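Local coordinates for protein cycloalternan-forming enzyme (Listeria monocytogenes serovar 1/2a, PDB 5F7U) that belongs to glycoside hydrolase family 31 and joins a TIM barrel to several beta-rich domains, with glycans bound at several sites, at residues Trp118-Ser126 with Leu136-Phe145; Asn233-Thr244 with Lys318-Met329. The protein carries 1 engineered substitution. One frame throughout, in Å; residues are numbered along the deposited sequence.

Contact 1 of 2, residues Trp118-Ser126 with Leu136-Phe145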
loop_
_atom_site.group_PDB
_atom_site.type_symbol
_atom_site.label_atom_id
_atom_site.label_comp_id
_atom_site.label_asym_id
_atom_site.label_seq_id
_atom_site.Cartn_x
_atom_site.Cartn_y
_atom_site.Cartn_z
ATOM N N TRP A 118 24.613 25.144 12.286
ATOM C CA TRP A 118 24.641 23.765 12.775
ATOM C C TRP A 118 25.591 23.565 13.945
ATOM O O TRP A 118 26.707 24.101 13.959
ATOM C CB TRP A 118 24.978 22.803 11.618
ATOM C CG TRP A 118 23.839 22.684 10.650
ATOM C CD1 TRP A 118 23.692 23.343 9.457
ATOM C CD2 TRP A 118 22.668 21.894 10.822
ATOM N NE1 TRP A 118 22.491 22.992 8.867
ATOM C CE2 TRP A 118 21.835 22.121 9.693
ATOM C CE3 TRP A 118 22.219 21.034 11.841
ATOM C CZ2 TRP A 118 20.598 21.486 9.531
ATOM C CZ3 TRP A 118 20.969 20.404 11.691
ATOM C CH2 TRP A 118 20.178 20.635 10.531
ATOM N N GLU A 119 25.122 22.792 14.924
ATOM C CA GLU A 119 25.946 22.280 16.021
ATOM C C GLU A 119 25.761 20.772 16.003
ATOM O O GLU A 119 24.651 20.283 15.730
ATOM C CB GLU A 119 25.479 22.835 17.357
ATOM C CG GLU A 119 25.603 24.353 17.472
ATOM C CD GLU A 119 25.104 24.911 18.792
ATOM O OE1 GLU A 119 24.473 24.183 19.601
ATOM O OE2 GLU A 119 25.337 26.113 19.015
ATOM N N TYR A 120 26.837 20.033 16.251
ATOM C CA TYR A 120 26.785 18.573 16.184
ATOM C C TYR A 120 27.289 17.973 17.471
ATOM O O TYR A 120 28.002 18.618 18.211
ATOM C CB TYR A 120 27.626 18.031 15.023
ATOM C CG TYR A 120 27.206 18.522 13.659
ATOM C CD1 TYR A 120 26.238 17.821 12.923
ATOM C CD2 TYR A 120 27.790 19.672 13.086
ATOM C CE1 TYR A 120 25.846 18.253 11.659
ATOM C CE2 TYR A 120 27.395 20.117 11.825
ATOM C CZ TYR A 120 26.429 19.396 11.126
ATOM O OH TYR A 120 26.036 19.822 9.874
ATOM N N VAL A 121 26.883 16.737 17.736
ATOM C CA VAL A 121 27.449 15.965 18.841
ATOM C C VAL A 121 28.930 15.750 18.527
ATOM O O VAL A 121 29.280 15.359 17.404
ATOM C CB VAL A 121 26.718 14.606 19.018
ATOM C CG1 VAL A 121 27.447 13.727 20.017
ATOM C CG2 VAL A 121 25.280 14.827 19.473
ATOM N N GLN A 122 29.783 16.019 19.516
ATOM C CA GLN A 122 31.206 15.703 19.418
ATOM C C GLN A 122 31.477 14.341 20.065
ATOM O O GLN A 122 31.473 13.327 19.363
ATOM C CB GLN A 122 32.075 16.831 20.005
ATOM C CG GLN A 122 33.586 16.545 20.064
ATOM C CD GLN A 122 34.184 16.139 18.728
ATOM O OE1 GLN A 122 33.908 16.760 17.695
ATOM N NE2 GLN A 122 35.031 15.096 18.739
ATOM N N ASP A 123 31.677 14.322 21.390
ATOM C CA ASP A 123 32.007 13.107 22.137
ATOM C C ASP A 123 30.954 12.722 23.166
ATOM O O ASP A 123 30.224 13.576 23.667
ATOM C CB ASP A 123 33.334 13.300 22.897
ATOM C CG ASP A 123 34.516 13.546 21.977
ATOM O OD1 ASP A 123 34.463 13.200 20.791
ATOM O OD2 ASP A 123 35.526 14.099 22.453
ATOM N N VAL A 124 30.918 11.432 23.501
ATOM C CA VAL A 124 30.235 10.955 24.720
ATOM C C VAL A 124 31.200 11.164 25.885
ATOM O O VAL A 124 32.304 10.612 25.875
ATOM C CB VAL A 124 29.852 9.459 24.616
ATOM C CG1 VAL A 124 29.194 8.962 25.905
ATOM C CG2 VAL A 124 28.931 9.228 23.418
ATOM N N THR A 125 30.798 11.968 26.869
ATOM C CA THR A 125 31.637 12.222 28.032
ATOM C C THR A 125 31.305 11.307 29.206
ATOM O O THR A 125 32.175 11.019 30.028
ATOM C CB THR A 125 31.591 13.699 28.484
ATOM O OG1 THR A 125 30.252 14.056 28.817
ATOM C CG2 THR A 125 32.067 14.600 27.382
ATOM N N SER A 126 30.056 10.859 29.282
ATOM C CA SER A 126 29.656 9.882 30.292
ATOM C C SER A 126 28.372 9.174 29.897
ATOM O O SER A 126 27.565 9.685 29.101
ATOM C CB SER A 126 29.529 10.516 31.688
ATOM O OG SER A 126 28.397 11.369 31.791
ATOM N N LEU A 136 23.300 9.266 27.286
ATOM C CA LEU A 136 24.665 9.575 26.859
ATOM C C LEU A 136 24.850 11.078 26.991
ATOM O O LEU A 136 24.200 11.842 26.289
ATOM C CB LEU A 136 24.891 9.121 25.408
ATOM C CG LEU A 136 24.550 7.665 25.040
ATOM C CD1 LEU A 136 24.846 7.403 23.563
ATOM C CD2 LEU A 136 25.314 6.668 25.893
ATOM N N ASN A 137 25.697 11.495 27.930
ATOM C CA ASN A 137 26.029 12.908 28.092
ATOM C C ASN A 137 27.081 13.264 27.068
ATOM O O ASN A 137 28.102 12.570 26.960
ATOM C CB ASN A 137 26.504 13.170 29.518
ATOM C CG ASN A 137 25.380 13.044 30.526
ATOM O OD1 ASN A 137 24.398 13.781 30.463
ATOM N ND2 ASN A 137 25.523 12.128 31.459
ATOM N N MET A 138 26.847 14.342 26.325
ATOM C CA MET A 138 27.674 14.657 25.172
ATOM C C MET A 138 28.249 16.061 25.185
ATOM O O MET A 138 27.699 16.962 25.828
ATOM C CB MET A 138 26.863 14.449 23.894
ATOM C CG MET A 138 26.524 12.997 23.649
ATOM S SD MET A 138 25.154 12.799 22.508
ATOM C CE MET A 138 25.507 11.135 21.951
ATOM N N THR A 139 29.366 16.229 24.481
ATOM C CA THR A 139 29.875 17.570 24.147
ATOM C C THR A 139 29.367 17.921 22.754
ATOM O O THR A 139 28.899 17.047 22.018
ATOM C CB THR A 139 31.400 17.675 24.183
ATOM O OG1 THR A 139 31.968 16.583 23.452
ATOM C CG2 THR A 139 31.883 17.657 25.619
ATOM N N ALA A 140 29.433 19.201 22.416
ATOM C CA ALA A 140 28.994 19.702 21.120
ATOM C C ALA A 140 30.175 20.315 20.369
ATOM O O ALA A 140 31.144 20.792 20.971
ATOM C CB ALA A 140 27.879 20.725 21.302
ATOM N N THR A 141 30.088 20.307 19.049
ATOM C CA THR A 141 31.158 20.851 18.202
ATOM C C THR A 141 31.259 22.383 18.244
ATOM O O THR A 141 32.312 22.936 17.956
ATOM C CB THR A 141 30.977 20.438 16.738
ATOM O OG1 THR A 141 29.697 20.880 16.279
ATOM C CG2 THR A 141 31.096 18.947 16.562
ATOM N N ALA A 142 30.152 23.045 18.578
ATOM C CA ALA A 142 30.063 24.498 18.684
ATOM C C ALA A 142 28.967 24.836 19.672
ATOM O O ALA A 142 28.112 23.994 19.959
ATOM C CB ALA A 142 29.765 25.128 17.320
ATOM N N GLY A 143 28.973 26.066 20.181
ATOM C CA GLY A 143 27.924 26.506 21.097
ATOM C C GLY A 143 28.157 26.059 22.526
ATOM O O GLY A 143 29.112 25.334 22.813
ATOM N N ASP A 144 27.266 26.471 23.420
ATOM C CA ASP A 144 27.419 26.196 24.856
ATOM C C ASP A 144 26.392 25.212 25.440
ATOM O O ASP A 144 26.177 25.186 26.655
ATOM C CB ASP A 144 27.441 27.506 25.655
ATOM C CG ASP A 144 26.184 28.350 25.448
ATOM O OD1 ASP A 144 25.140 27.829 24.961
ATOM O OD2 ASP A 144 26.252 29.565 25.765
ATOM N N PHE A 145 25.761 24.394 24.594
ATOM C CA PHE A 145 24.786 23.424 25.100
ATOM C C PHE A 145 25.482 22.227 25.744
ATOM O O PHE A 145 26.646 21.975 25.462
ATOM C CB PHE A 145 23.892 22.892 23.966
ATOM C CG PHE A 145 22.922 23.894 23.387
ATOM C CD1 PHE A 145 22.674 25.135 23.986
ATOM C CD2 PHE A 145 22.211 23.561 22.230
ATOM C CE1 PHE A 145 21.762 26.037 23.418
ATOM C CE2 PHE A 145 21.294 24.449 21.674
ATOM C CZ PHE A 145 21.078 25.691 22.258
HETATM O O HOH W 1 26.088 23.735 21.853
HETATM O O HOH W 2 24.356 26.862 21.565
HETATM O O HOH W 3 34.624 16.713 23.644
#
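Glu119 lays its side chain along the backbone of Ala142 and Gly143, its carboxylate carbon CD 3.4 Å from Ala142 O, while OE1 approaches the Phe145 ring, the carboxylate and ring planes turned 73° apart. Because CG stands anti to the carbonyl carbon (chi1 -63°) and the chain then runs extended, the acid reaches the turn that follows strand 136-140. One water there donates to Glu119 OE1 and to Ala142 O and accepts from Phe145 N; Lys88 makes a salt bridge with OE2, and Trp227 NE1 binds OE1.

Farther along the antiparallel pair, threonines stitch backbone to side chain. Thr141 OG1 accepts from Tyr120 N at 3.0 Å, lying at the edge of the Tyr120 ring, and Thr141 N returns a bond to Tyr120 O. Thr139 OG1 takes Asp123 N at 3.1 Å where the register slips by one residue. A classic bulge follows, with Thr125 and Ser126 both facing Asn137, whose ND2 donates to Ser126 OG at 3.0 Å while its OD1 is held by Lys148.

The contact turns apolar where Val124 CG1 lies 4.3 Å from Leu136 CB, and Tyr203 packs against Val121 and Val124. Hydroxyls thus take up backbone N-H groups at the register shift (Thr139) and just past the strand end (Thr141), and the buried Glu119 carboxylate, gripped by Lys88, Trp227 and water, is probably kept ionised.

Contact 2 of 2, residues Asn233-Thr244 with Lys318-Met329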
loop_
_atom_site.group_PDB
_atom_site.type_symbol
_atom_site.label_atom_id
_atom_site.label_comp_id
_atom_site.label_asym_id
_atom_site.label_seq_id
_atom_site.Cartn_x
_atom_site.Cartn_y
_atom_site.Cartn_z
ATOM N N ASN A 233 17.514 31.080 21.251
ATOM C CA ASN A 233 16.063 31.243 21.128
ATOM C C ASN A 233 15.383 30.095 20.381
ATOM O O ASN A 233 14.255 29.736 20.698
ATOM C CB ASN A 233 15.742 32.550 20.388
ATOM C CG ASN A 233 16.188 33.782 21.152
ATOM O OD1 ASN A 233 15.511 34.225 22.089
ATOM N ND2 ASN A 233 17.311 34.369 20.736
ATOM N N VAL A 234 16.064 29.558 19.371
ATOM C CA VAL A 234 15.449 28.601 18.447
ATOM C C VAL A 234 16.313 27.386 18.144
ATOM O O VAL A 234 17.546 27.496 18.110
ATOM C CB VAL A 234 15.032 29.247 17.088
ATOM C CG1 VAL A 234 13.923 30.268 17.288
ATOM C CG2 VAL A 234 16.223 29.886 16.367
ATOM N N ILE A 235 15.645 26.237 17.955
ATOM C CA ILE A 235 16.195 25.055 17.255
ATOM C C ILE A 235 15.248 24.820 16.074
ATOM O O ILE A 235 14.065 24.515 16.277
ATOM C CB ILE A 235 16.320 23.806 18.165
ATOM C CG1 ILE A 235 17.377 24.078 19.264
ATOM C CG2 ILE A 235 16.639 22.568 17.320
ATOM C CD1 ILE A 235 17.326 23.145 20.460
ATOM N N ASN A 236 15.743 25.026 14.850
ATOM C CA ASN A 236 14.879 25.027 13.657
ATOM C C ASN A 236 14.903 23.749 12.845
ATOM O O ASN A 236 13.992 23.510 12.027
ATOM C CB ASN A 236 15.205 26.218 12.728
ATOM C CG ASN A 236 14.681 27.541 13.271
ATOM O OD1 ASN A 236 13.810 27.555 14.137
ATOM N ND2 ASN A 236 15.192 28.651 12.755
ATOM N N GLN A 237 15.952 22.951 13.030
ATOM C CA GLN A 237 16.081 21.689 12.286
ATOM C C GLN A 237 16.969 20.710 13.029
ATOM O O GLN A 237 17.795 21.123 13.844
ATOM C CB GLN A 237 16.692 21.921 10.896
ATOM C CG GLN A 237 15.775 22.528 9.836
ATOM C CD GLN A 237 16.354 22.438 8.434
ATOM O OE1 GLN A 237 17.583 22.539 8.240
ATOM N NE2 GLN A 237 15.472 22.258 7.440
ATOM N N TYR A 238 16.789 19.417 12.734
ATOM C CA TYR A 238 17.670 18.362 13.211
ATOM C C TYR A 238 18.180 17.577 12.026
ATOM O O TYR A 238 17.522 17.519 10.995
ATOM C CB TYR A 238 16.888 17.359 14.056
ATOM C CG TYR A 238 16.561 17.795 15.448
ATOM C CD1 TYR A 238 17.551 17.795 16.439
ATOM C CD2 TYR A 238 15.250 18.163 15.800
ATOM C CE1 TYR A 238 17.254 18.165 17.746
ATOM C CE2 TYR A 238 14.946 18.547 17.116
ATOM C CZ TYR A 238 15.946 18.545 18.078
ATOM O OH TYR A 238 15.668 18.903 19.387
ATOM N N GLN A 239 19.334 16.939 12.181
ATOM C CA GLN A 239 19.764 15.956 11.168
ATOM C C GLN A 239 20.545 14.817 11.796
ATOM O O GLN A 239 21.148 14.976 12.866
ATOM C CB GLN A 239 20.609 16.624 10.061
ATOM C CG GLN A 239 21.985 17.100 10.524
ATOM C CD GLN A 239 22.786 17.650 9.361
ATOM O OE1 GLN A 239 23.352 16.896 8.570
ATOM N NE2 GLN A 239 22.814 18.966 9.230
ATOM N N ASN A 240 20.512 13.669 11.122
ATOM C CA ASN A 240 21.519 12.638 11.330
ATOM C C ASN A 240 21.919 12.046 9.970
ATOM O O ASN A 240 21.193 12.196 8.970
ATOM C CB ASN A 240 21.057 11.561 12.321
ATOM C CG ASN A 240 22.237 10.885 13.037
ATOM O OD1 ASN A 240 23.406 11.130 12.708
ATOM N ND2 ASN A 240 21.939 10.044 14.015
ATOM N N ASN A 241 23.095 11.431 9.939
ATOM C CA ASN A 241 23.717 10.959 8.711
ATOM C C ASN A 241 24.261 9.581 8.938
ATOM O O ASN A 241 24.867 9.316 9.975
ATOM C CB ASN A 241 24.868 11.900 8.310
ATOM C CG ASN A 241 24.375 13.311 8.015
ATOM O OD1 ASN A 241 24.061 13.639 6.869
ATOM N ND2 ASN A 241 24.270 14.138 9.053
ATOM N N PHE A 242 24.051 8.713 7.948
ATOM C CA PHE A 242 24.289 7.276 8.072
ATOM C C PHE A 242 25.075 6.751 6.880
ATOM O O PHE A 242 24.978 7.307 5.784
ATOM C CB PHE A 242 22.935 6.556 8.188
ATOM C CG PHE A 242 22.098 7.040 9.355
ATOM C CD1 PHE A 242 22.251 6.459 10.627
ATOM C CD2 PHE A 242 21.177 8.084 9.203
ATOM C CE1 PHE A 242 21.495 6.904 11.712
ATOM C CE2 PHE A 242 20.420 8.538 10.294
ATOM C CZ PHE A 242 20.582 7.941 11.544
ATOM N N MET A 243 25.863 5.698 7.102
ATOM C CA MET A 243 26.652 5.075 6.037
ATOM C C MET A 243 25.789 4.035 5.344
ATOM O O MET A 243 25.109 3.260 6.016
ATOM C CB MET A 243 27.876 4.385 6.618
ATOM C CG MET A 243 28.792 3.799 5.553
ATOM S SD MET A 243 30.421 3.640 6.270
ATOM C CE MET A 243 30.755 5.385 6.411
ATOM N N THR A 244 25.831 4.011 4.009
ATOM C CA THR A 244 25.049 3.038 3.246
ATOM C C THR A 244 25.842 2.417 2.086
ATOM O O THR A 244 26.365 3.153 1.231
ATOM C CB THR A 244 23.703 3.626 2.755
ATOM O OG1 THR A 244 23.089 2.698 1.846
ATOM C CG2 THR A 244 23.902 5.002 2.058
ATOM N N LYS A 318 26.118 7.787 1.648
ATOM C CA LYS A 318 25.509 8.459 2.798
ATOM C C LYS A 318 24.003 8.574 2.632
ATOM O O LYS A 318 23.528 8.983 1.574
ATOM C CB LYS A 318 26.092 9.870 2.946
ATOM C CG LYS A 318 25.616 10.637 4.186
ATOM C CD LYS A 318 26.119 12.076 4.216
ATOM C CE LYS A 318 27.622 12.136 4.385
ATOM N NZ LYS A 318 28.071 13.506 4.779
ATOM N N TYR A 319 23.251 8.219 3.669
ATOM C CA TYR A 319 21.857 8.695 3.743
ATOM C C TYR A 319 21.610 9.545 4.973
ATOM O O TYR A 319 22.261 9.372 6.002
ATOM C CB TYR A 319 20.799 7.588 3.577
ATOM C CG TYR A 319 20.576 6.698 4.778
ATOM C CD1 TYR A 319 19.654 7.051 5.785
ATOM C CD2 TYR A 319 21.265 5.491 4.902
ATOM C CE1 TYR A 319 19.432 6.208 6.885
ATOM C CE2 TYR A 319 21.048 4.630 5.988
ATOM C CZ TYR A 319 20.122 4.991 6.973
ATOM O OH TYR A 319 19.934 4.151 8.050
ATOM N N SER A 320 20.655 10.471 4.858
ATOM C CA SER A 320 20.468 11.472 5.904
ATOM C C SER A 320 19.001 11.769 6.058
ATOM O O SER A 320 18.245 11.619 5.096
ATOM C CB SER A 320 21.185 12.771 5.541
ATOM O OG SER A 320 22.546 12.538 5.180
ATOM N N PHE A 321 18.603 12.183 7.258
ATOM C CA PHE A 321 17.327 12.869 7.382
ATOM C C PHE A 321 17.551 14.266 7.910
ATOM O O PHE A 321 18.455 14.503 8.695
ATOM C CB PHE A 321 16.273 12.086 8.184
ATOM C CG PHE A 321 16.622 11.847 9.634
ATOM C CD1 PHE A 321 16.505 12.868 10.583
ATOM C CD2 PHE A 321 17.018 10.572 10.060
ATOM C CE1 PHE A 321 16.810 12.634 11.920
ATOM C CE2 PHE A 321 17.311 10.321 11.402
ATOM C CZ PHE A 321 17.221 11.364 12.328
ATOM N N VAL A 322 16.727 15.188 7.433
ATOM C CA VAL A 322 16.752 16.561 7.930
ATOM C C VAL A 322 15.318 16.836 8.331
ATOM O O VAL A 322 14.412 16.780 7.489
ATOM C CB VAL A 322 17.235 17.571 6.866
ATOM C CG1 VAL A 322 17.261 18.984 7.458
ATOM C CG2 VAL A 322 18.628 17.207 6.387
ATOM N N LEU A 323 15.118 17.076 9.617
ATOM C CA LEU A 323 13.777 17.223 10.181
ATOM C C LEU A 323 13.567 18.660 10.607
ATOM O O LEU A 323 14.396 19.211 11.342
ATOM C CB LEU A 323 13.614 16.294 11.405
ATOM C CG LEU A 323 12.314 16.446 12.211
ATOM C CD1 LEU A 323 11.060 16.049 11.436
ATOM C CD2 LEU A 323 12.383 15.646 13.504
ATOM N N ASP A 324 12.458 19.252 10.166
ATOM C CA ASP A 324 12.108 20.625 10.549
ATOM C C ASP A 324 11.565 20.695 11.976
ATOM O O ASP A 324 11.121 19.696 12.548
ATOM C CB ASP A 324 11.070 21.212 9.570
ATOM C CG ASP A 324 11.619 21.366 8.142
ATOM O OD1 ASP A 324 12.845 21.222 7.900
ATOM O OD2 ASP A 324 10.810 21.660 7.251
ATOM N N ASN A 325 11.641 21.885 12.554
ATOM C CA ASN A 325 11.065 22.159 13.860
ATOM C C ASN A 325 10.497 23.577 13.839
ATOM O O ASN A 325 10.883 24.367 12.984
ATOM C CB ASN A 325 12.144 22.052 14.927
ATOM C CG ASN A 325 11.572 22.008 16.334
ATOM O OD1 ASN A 325 10.616 21.273 16.600
ATOM N ND2 ASN A 325 12.142 22.805 17.234
ATOM N N ASP A 326 9.585 23.894 14.756
ATOM C CA ASP A 326 8.973 25.221 14.786
ATOM C C ASP A 326 9.796 26.242 15.570
ATOM O O ASP A 326 9.344 27.356 15.787
ATOM C CB ASP A 326 7.555 25.126 15.356
ATOM C CG ASP A 326 7.524 24.610 16.791
ATOM O OD1 ASP A 326 8.546 24.109 17.316
ATOM O OD2 ASP A 326 6.453 24.689 17.411
ATOM N N GLY A 327 10.993 25.851 16.002
ATOM C CA GLY A 327 11.850 26.729 16.801
ATOM C C GLY A 327 11.882 26.380 18.280
ATOM O O GLY A 327 12.813 26.768 18.982
ATOM N N ASP A 328 10.852 25.690 18.756
ATOM C CA ASP A 328 10.748 25.313 20.172
ATOM C C ASP A 328 11.950 24.443 20.600
ATOM O O ASP A 328 12.127 23.323 20.101
ATOM C CB ASP A 328 9.424 24.567 20.408
ATOM C CG ASP A 328 9.166 24.256 21.881
ATOM O OD1 ASP A 328 10.086 24.326 22.723
ATOM O OD2 ASP A 328 8.000 23.929 22.184
ATOM N N MET A 329 12.755 24.986 21.521
ATOM C CA MET A 329 14.006 24.351 21.941
ATOM C C MET A 329 13.769 23.142 22.828
ATOM O O MET A 329 14.712 22.426 23.130
ATOM C CB MET A 329 14.905 25.345 22.675
ATOM C CG MET A 329 15.324 26.510 21.796
ATOM S SD MET A 329 16.366 27.689 22.655
ATOM C CE MET A 329 17.855 26.704 22.751
#
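Phe242 sets its CB over one face of the Tyr319 ring, 3.5 Å from the ring centroid and 17° off the normal, a CH-pi contact. The two rings lie nearly parallel but slid apart, with little overlap. Tyr319 holds its CG between its own backbone N and carbonyl carbon (chi1 76°), which swings the ring across toward strand 235-243; Thr244 CB then meets its edge, 3.7 Å from CD2. Phe321 follows the same course: Asn240 N sits above its face, and its CE2 lies 3.8 Å from Phe242 CE2 at the edge of the Phe242 ring. Met299 and Val301 of strand 297-301 pack on this aromatic side.

The other face is more polar: Gln237, Val322 and Asp324 are partly exposed, Asn241 and Ser320 buried. Gln237 NE2 donates to Asp324 OD1 at 2.9 Å, amide and carboxylate side by side, while His306 holds OD2. Ser320 OG donates to Asn241 OD1 from above the amide plane, and Asn241 ND2 is shared by Gln239 OE1 and Ser224 O.

Toward Gly327 side chains join the backbone pairing. Asn325 ND2 bonds Ile235 O at 2.7 Å and also Asp328 O, and Asp326 OD1 closes an Asx turn onto Asp328 N. A long antiparallel pair with one largely aromatic and one more polar face is characteristic of a beta-sandwich, as in the galactose mutarotase-like domain of family 31 glycoside hydrolases.

Overall arrangement
Contact 1 and contact 2 lie on neighbouring beta elements, their centres about 15 Å apart, with strand 214-229 pairing with both strand 106-129 and strand 235-243. They meet directly: Trp118 and Tyr120 pack on Gln239, Trp118 also on Gln237, and Phe145 on Met329. Contact 1 is a local hairpin, farther from the centre of the chain and with fewer buried residues; bulges and a turn shape it, and hydroxyls and waters do much of the joining. Contact 2 brings together strands far apart in sequence; half of its touching residues are buried, its register is regular along most of its length, and aromatic rings dominate one of its faces.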